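Local atomic coordinates of putative nuclease YbcO (Escherichia coli K-12, PDB entry 3G27), a protein that binds zinc and is probably a prophage-derived nuclease, though its activity and substrate are not established. Residues A[6-11]-A[50-55]; A[61-64]-A[69-72]. All coordinates share one frame; numbering follows the deposited sequence.

Contact 1 (A[6-11]-A[50-55]). With ZN (zinc ion), chain B.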
loop_
_atom_site.group_PDB
_atom_site.type_symbol
_atom_site.label_atom_id
_atom_site.label_comp_id
_atom_site.label_asym_id
_atom_site.label_seq_id
_atom_site.Cartn_x
_atom_site.Cartn_y
_atom_site.Cartn_z
ATOM N N LYS A 6 -6.172 -15.692 -3.514
ATOM C CA LYS A 6 -5.711 -16.510 -2.397
ATOM C C LYS A 6 -4.779 -17.630 -2.876
ATOM O O LYS A 6 -4.103 -18.233 -2.050
ATOM C CB LYS A 6 -6.885 -17.067 -1.571
ATOM C CG LYS A 6 -7.271 -16.221 -0.338
ATOM C CD LYS A 6 -8.797 -16.160 -0.130
ATOM C CE LYS A 6 -9.171 -15.648 1.269
ATOM N NZ LYS A 6 -10.499 -14.927 1.356
ATOM N N ALA A 7 -4.730 -17.895 -4.191
ATOM C CA ALA A 7 -3.589 -18.616 -4.819
ATOM C C ALA A 7 -2.321 -17.714 -5.020
ATOM O O ALA A 7 -1.866 -17.476 -6.151
ATOM C CB ALA A 7 -4.003 -19.211 -6.100
ATOM N N ALA A 8 -1.832 -17.180 -3.891
ATOM C CA ALA A 8 -0.488 -16.630 -3.693
ATOM C C ALA A 8 0.338 -17.647 -2.900
ATOM O O ALA A 8 1.493 -17.398 -2.571
ATOM C CB ALA A 8 -0.573 -15.332 -2.891
ATOM N N ARG A 9 -0.275 -18.788 -2.579
ATOM C CA ARG A 9 0.379 -19.842 -1.829
ATOM C C ARG A 9 1.598 -20.315 -2.620
ATOM O O ARG A 9 1.523 -20.464 -3.839
ATOM C CB ARG A 9 -0.602 -20.986 -1.551
ATOM N N GLY A 10 2.738 -20.485 -1.941
ATOM C CA GLY A 10 3.955 -20.973 -2.606
ATOM C C GLY A 10 4.716 -19.950 -3.435
ATOM O O GLY A 10 5.691 -20.286 -4.129
ATOM N N ARG A 11 4.272 -18.704 -3.376
ATOM C CA ARG A 11 5.016 -17.619 -3.965
ATOM C C ARG A 11 5.932 -17.008 -2.920
ATOM O O ARG A 11 5.749 -17.169 -1.716
ATOM C CB ARG A 11 4.071 -16.533 -4.461
ATOM C CG ARG A 11 3.203 -16.906 -5.624
ATOM C CD ARG A 11 3.696 -16.237 -6.863
ATOM N NE ARG A 11 2.672 -16.158 -7.898
ATOM C CZ ARG A 11 2.870 -15.581 -9.075
ATOM N NH1 ARG A 11 1.895 -15.556 -9.985
ATOM N NH2 ARG A 11 4.060 -15.032 -9.345
ATOM N N ALA A 50 -4.367 -6.939 0.100
ATOM C CA ALA A 50 -3.648 -8.038 0.739
ATOM C C ALA A 50 -2.255 -8.162 0.104
ATOM O O ALA A 50 -2.018 -7.652 -1.001
ATOM C CB ALA A 50 -4.425 -9.352 0.594
ATOM N N THR A 51 -1.349 -8.806 0.837
ATOM C CA THR A 51 0.002 -9.108 0.366
ATOM C C THR A 51 0.319 -10.589 0.537
ATOM O O THR A 51 -0.212 -11.240 1.421
ATOM C CB THR A 51 1.066 -8.273 1.125
ATOM O OG1 THR A 51 2.360 -8.509 0.549
ATOM C CG2 THR A 51 1.077 -8.590 2.649
ATOM N N ILE A 52 1.188 -11.107 -0.340
ATOM C CA ILE A 52 1.807 -12.422 -0.183
ATOM C C ILE A 52 2.758 -12.232 0.989
ATOM O O ILE A 52 3.558 -11.289 1.000
ATOM C CB ILE A 52 2.657 -12.849 -1.437
ATOM C CG1 ILE A 52 1.852 -12.769 -2.759
ATOM C CG2 ILE A 52 3.173 -14.237 -1.282
ATOM C CD1 ILE A 52 2.736 -12.752 -4.022
ATOM N N ALA A 53 2.667 -13.104 1.974
ATOM C CA ALA A 53 3.493 -12.990 3.152
ATOM C C ALA A 53 3.808 -14.396 3.611
ATOM O O ALA A 53 2.932 -15.248 3.594
ATOM C CB ALA A 53 2.735 -12.209 4.247
ATOM N N CYS A 54 5.064 -14.631 3.989
ATOM C CA CYS A 54 5.483 -15.859 4.669
ATOM C C CYS A 54 4.883 -15.880 6.051
ATOM O O CYS A 54 4.414 -14.860 6.527
ATOM C CB CYS A 54 6.995 -15.937 4.808
ATOM S SG CYS A 54 7.730 -14.757 6.020
ATOM N N SER A 55 4.905 -17.046 6.695
ATOM C CA SER A 55 4.202 -17.245 7.942
ATOM C C SER A 55 4.634 -16.262 9.029
ATOM O O SER A 55 3.812 -15.760 9.796
ATOM C CB SER A 55 4.362 -18.694 8.417
ATOM O OG SER A 55 5.724 -19.112 8.488
HETATM ZN ZN ZN B . 8.465 -12.785 5.001
#

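Contact 2 (A[61-64]-A[69-72])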
loop_
_atom_site.group_PDB
_atom_site.type_symbol
_atom_site.label_atom_id
_atom_site.label_comp_id
_atom_site.label_asym_id
_atom_site.label_seq_id
_atom_site.Cartn_x
_atom_site.Cartn_y
_atom_site.Cartn_z
ATOM N N ILE A 61 2.959 -8.645 10.721
ATOM C CA ILE A 61 2.156 -7.555 10.180
ATOM C C ILE A 61 0.783 -7.511 10.862
ATOM O O ILE A 61 0.206 -6.442 10.992
ATOM C CB ILE A 61 2.056 -7.547 8.605
ATOM C CG1 ILE A 61 1.214 -8.719 8.058
ATOM C CG2 ILE A 61 3.442 -7.464 7.980
ATOM C CD1 ILE A 61 0.929 -8.653 6.503
ATOM N N ASP A 62 0.269 -8.673 11.294
ATOM C CA ASP A 62 -0.981 -8.752 12.060
ATOM C C ASP A 62 -0.820 -8.394 13.549
ATOM O O ASP A 62 -1.798 -8.277 14.268
ATOM C CB ASP A 62 -1.567 -10.171 11.972
ATOM C CG ASP A 62 -2.236 -10.463 10.634
ATOM O OD1 ASP A 62 -2.192 -9.602 9.733
ATOM O OD2 ASP A 62 -2.815 -11.569 10.500
ATOM N N ARG A 63 0.415 -8.208 13.991
ATOM C CA ARG A 63 0.794 -7.877 15.389
ATOM C C ARG A 63 0.575 -9.018 16.363
ATOM O O ARG A 63 0.520 -8.802 17.563
ATOM C CB ARG A 63 0.154 -6.569 15.901
ATOM C CG ARG A 63 0.203 -5.386 14.919
ATOM C CD ARG A 63 1.592 -5.171 14.288
ATOM N NE ARG A 63 2.547 -4.650 15.266
ATOM C CZ ARG A 63 3.869 -4.812 15.207
ATOM N NH1 ARG A 63 4.637 -4.274 16.147
ATOM N NH2 ARG A 63 4.432 -5.513 14.222
ATOM N N ARG A 64 0.491 -10.239 15.850
ATOM C CA ARG A 64 0.557 -11.428 16.710
ATOM C C ARG A 64 1.961 -11.557 17.304
ATOM O O ARG A 64 2.141 -12.072 18.427
ATOM C CB ARG A 64 0.146 -12.681 15.944
ATOM C CG ARG A 64 -1.348 -12.784 15.755
ATOM C CD ARG A 64 -1.773 -14.161 15.202
ATOM N NE ARG A 64 -1.293 -14.345 13.841
ATOM C CZ ARG A 64 -1.872 -13.833 12.750
ATOM N NH1 ARG A 64 -2.980 -13.114 12.820
ATOM N NH2 ARG A 64 -1.332 -14.037 11.567
ATOM N N ASP A 69 9.033 -2.458 15.229
ATOM C CA ASP A 69 8.171 -1.292 15.327
ATOM C C ASP A 69 6.916 -1.396 14.411
ATOM O O ASP A 69 7.014 -1.823 13.282
ATOM C CB ASP A 69 9.096 -0.098 15.016
ATOM C CG ASP A 69 8.379 1.198 14.841
ATOM O OD1 ASP A 69 8.474 2.052 15.754
ATOM O OD2 ASP A 69 7.778 1.384 13.752
ATOM N N ALA A 70 5.739 -1.026 14.924
ATOM C CA ALA A 70 4.476 -1.190 14.202
ATOM C C ALA A 70 4.370 -0.335 12.950
ATOM O O ALA A 70 3.711 -0.708 11.993
ATOM C CB ALA A 70 3.307 -0.854 15.104
ATOM N N GLY A 71 4.978 0.843 12.978
ATOM C CA GLY A 71 5.045 1.687 11.782
ATOM C C GLY A 71 5.873 1.053 10.676
ATOM O O GLY A 71 5.478 1.029 9.521
ATOM N N TYR A 72 7.005 0.494 11.049
ATOM C CA TYR A 72 7.851 -0.218 10.088
ATOM C C TYR A 72 7.182 -1.485 9.535
ATOM O O TYR A 72 7.166 -1.728 8.333
ATOM C CB TYR A 72 9.184 -0.534 10.744
ATOM C CG TYR A 72 10.166 -1.201 9.831
ATOM C CD1 TYR A 72 10.642 -0.546 8.714
ATOM C CD2 TYR A 72 10.619 -2.481 10.096
ATOM C CE1 TYR A 72 11.551 -1.149 7.883
ATOM C CE2 TYR A 72 11.543 -3.104 9.271
ATOM C CZ TYR A 72 12.001 -2.440 8.167
ATOM O OH TYR A 72 12.920 -3.039 7.334
#

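Contact 1 (A[6-11]-A[50-55])
The backbone oxygen of R11 takes a hydrogen bond from S28 OG and also rests on the side chain of I52, with R11 O 3.9 Å from I52 CG2. That methyl also packs against A8 O, the oxygen that accepts R11 N at 3.2 Å and closes a type II turn from A8 to R11, with G10 at positive phi. The CG1-CD1 branch of I52 meets A8 and R11. With CG1 anti to the carbonyl carbon (chi1 -53°), I52 CG1 comes within 3.5 Å of A8 CB, and CD1 runs on to lie 4.0 Å from R11 CB. Beyond CB, the R11 chain bends at chi2 and carries its guanidinium away from the strand. I52 sits on strand 50-53, an antiparallel partner of strand 29-32, whose end places a zinc ligand at the N-cap of helix 55-61, a beta-beta-alpha arrangement consistent with the His-Me finger nucleases. C54 is that ligand: its SG binds the zinc ion at 2.3 Å, with C13, C21 and C57 completing the site, and its side chain also caps the helix start. I87 and W88 of helix 70-90 pack on this same apolar patch, I87 against R11 and W88 against A8, both reaching I52.

Contact 2 (A[61-64]-A[69-72])
R63 curls its side chain by three successive turns of the same sense, chi1 -45°, chi2 -47° and chi3 -71°, and this brings the guanidinium to the first turn of helix 70-90. There one face of the flat group lies against A70 CA, which stands off toward the rim of the group rather than under its middle. The touching atom is chiefly NH1: R63 NH1 is 3.6 Å from A70 N and 3.8 Å from A70 CB, while R63 NE comes within 3.9 Å of that same CB. The backbone of R63 matters too, since its positive phi ends helix 55-61 in a Schellman motif. On the other segment D69 is the N-cap of the next helix, and its OD2 accepts Y72 N at 2.9 Å, nearly along the carboxylate C-O bond. The segments are the two ends of a short loop, bringing the C-terminal end of one helix beside the N-terminal end of the next. Within 61-64, R64 NH1 forms a salt bridge to D62 OD2 at 2.8 Å, using the oxygen's anti lone pair, and R64 NH2 also pairs with D59. The polar end of R63 is held by neighbours, NH1 by V68 O and NH2 by a salt bridge to E60. Because A70 N and R63 NH1 are both donors, their approach is van der Waals contact, and E60 and, at longer range, the D69 carboxylate probably offset the cost of a positive group beside the positive end of a helix.

From the N terminus, contact 1 closes a long loop: strand 50-53 comes back against residues 6-11 after 38 intervening residues, among them strand 29-32 and the unmodelled 35-43. Helix 55-61 then leads directly into contact 2, which closes a short loop, with four residues between its segments, before helix 70-90. The two loops follow in series, neither nested nor crossed, and their centres are about 18 Å apart on opposite sides of the chain's centre. They still touch, T51 CG2 lying 3.9 Å from I61 CD1. Helix 70-90 joins them again, since it begins in contact 2 and its later residues pack on contact 1, binding the N-terminal segment, strand pair and both helices together.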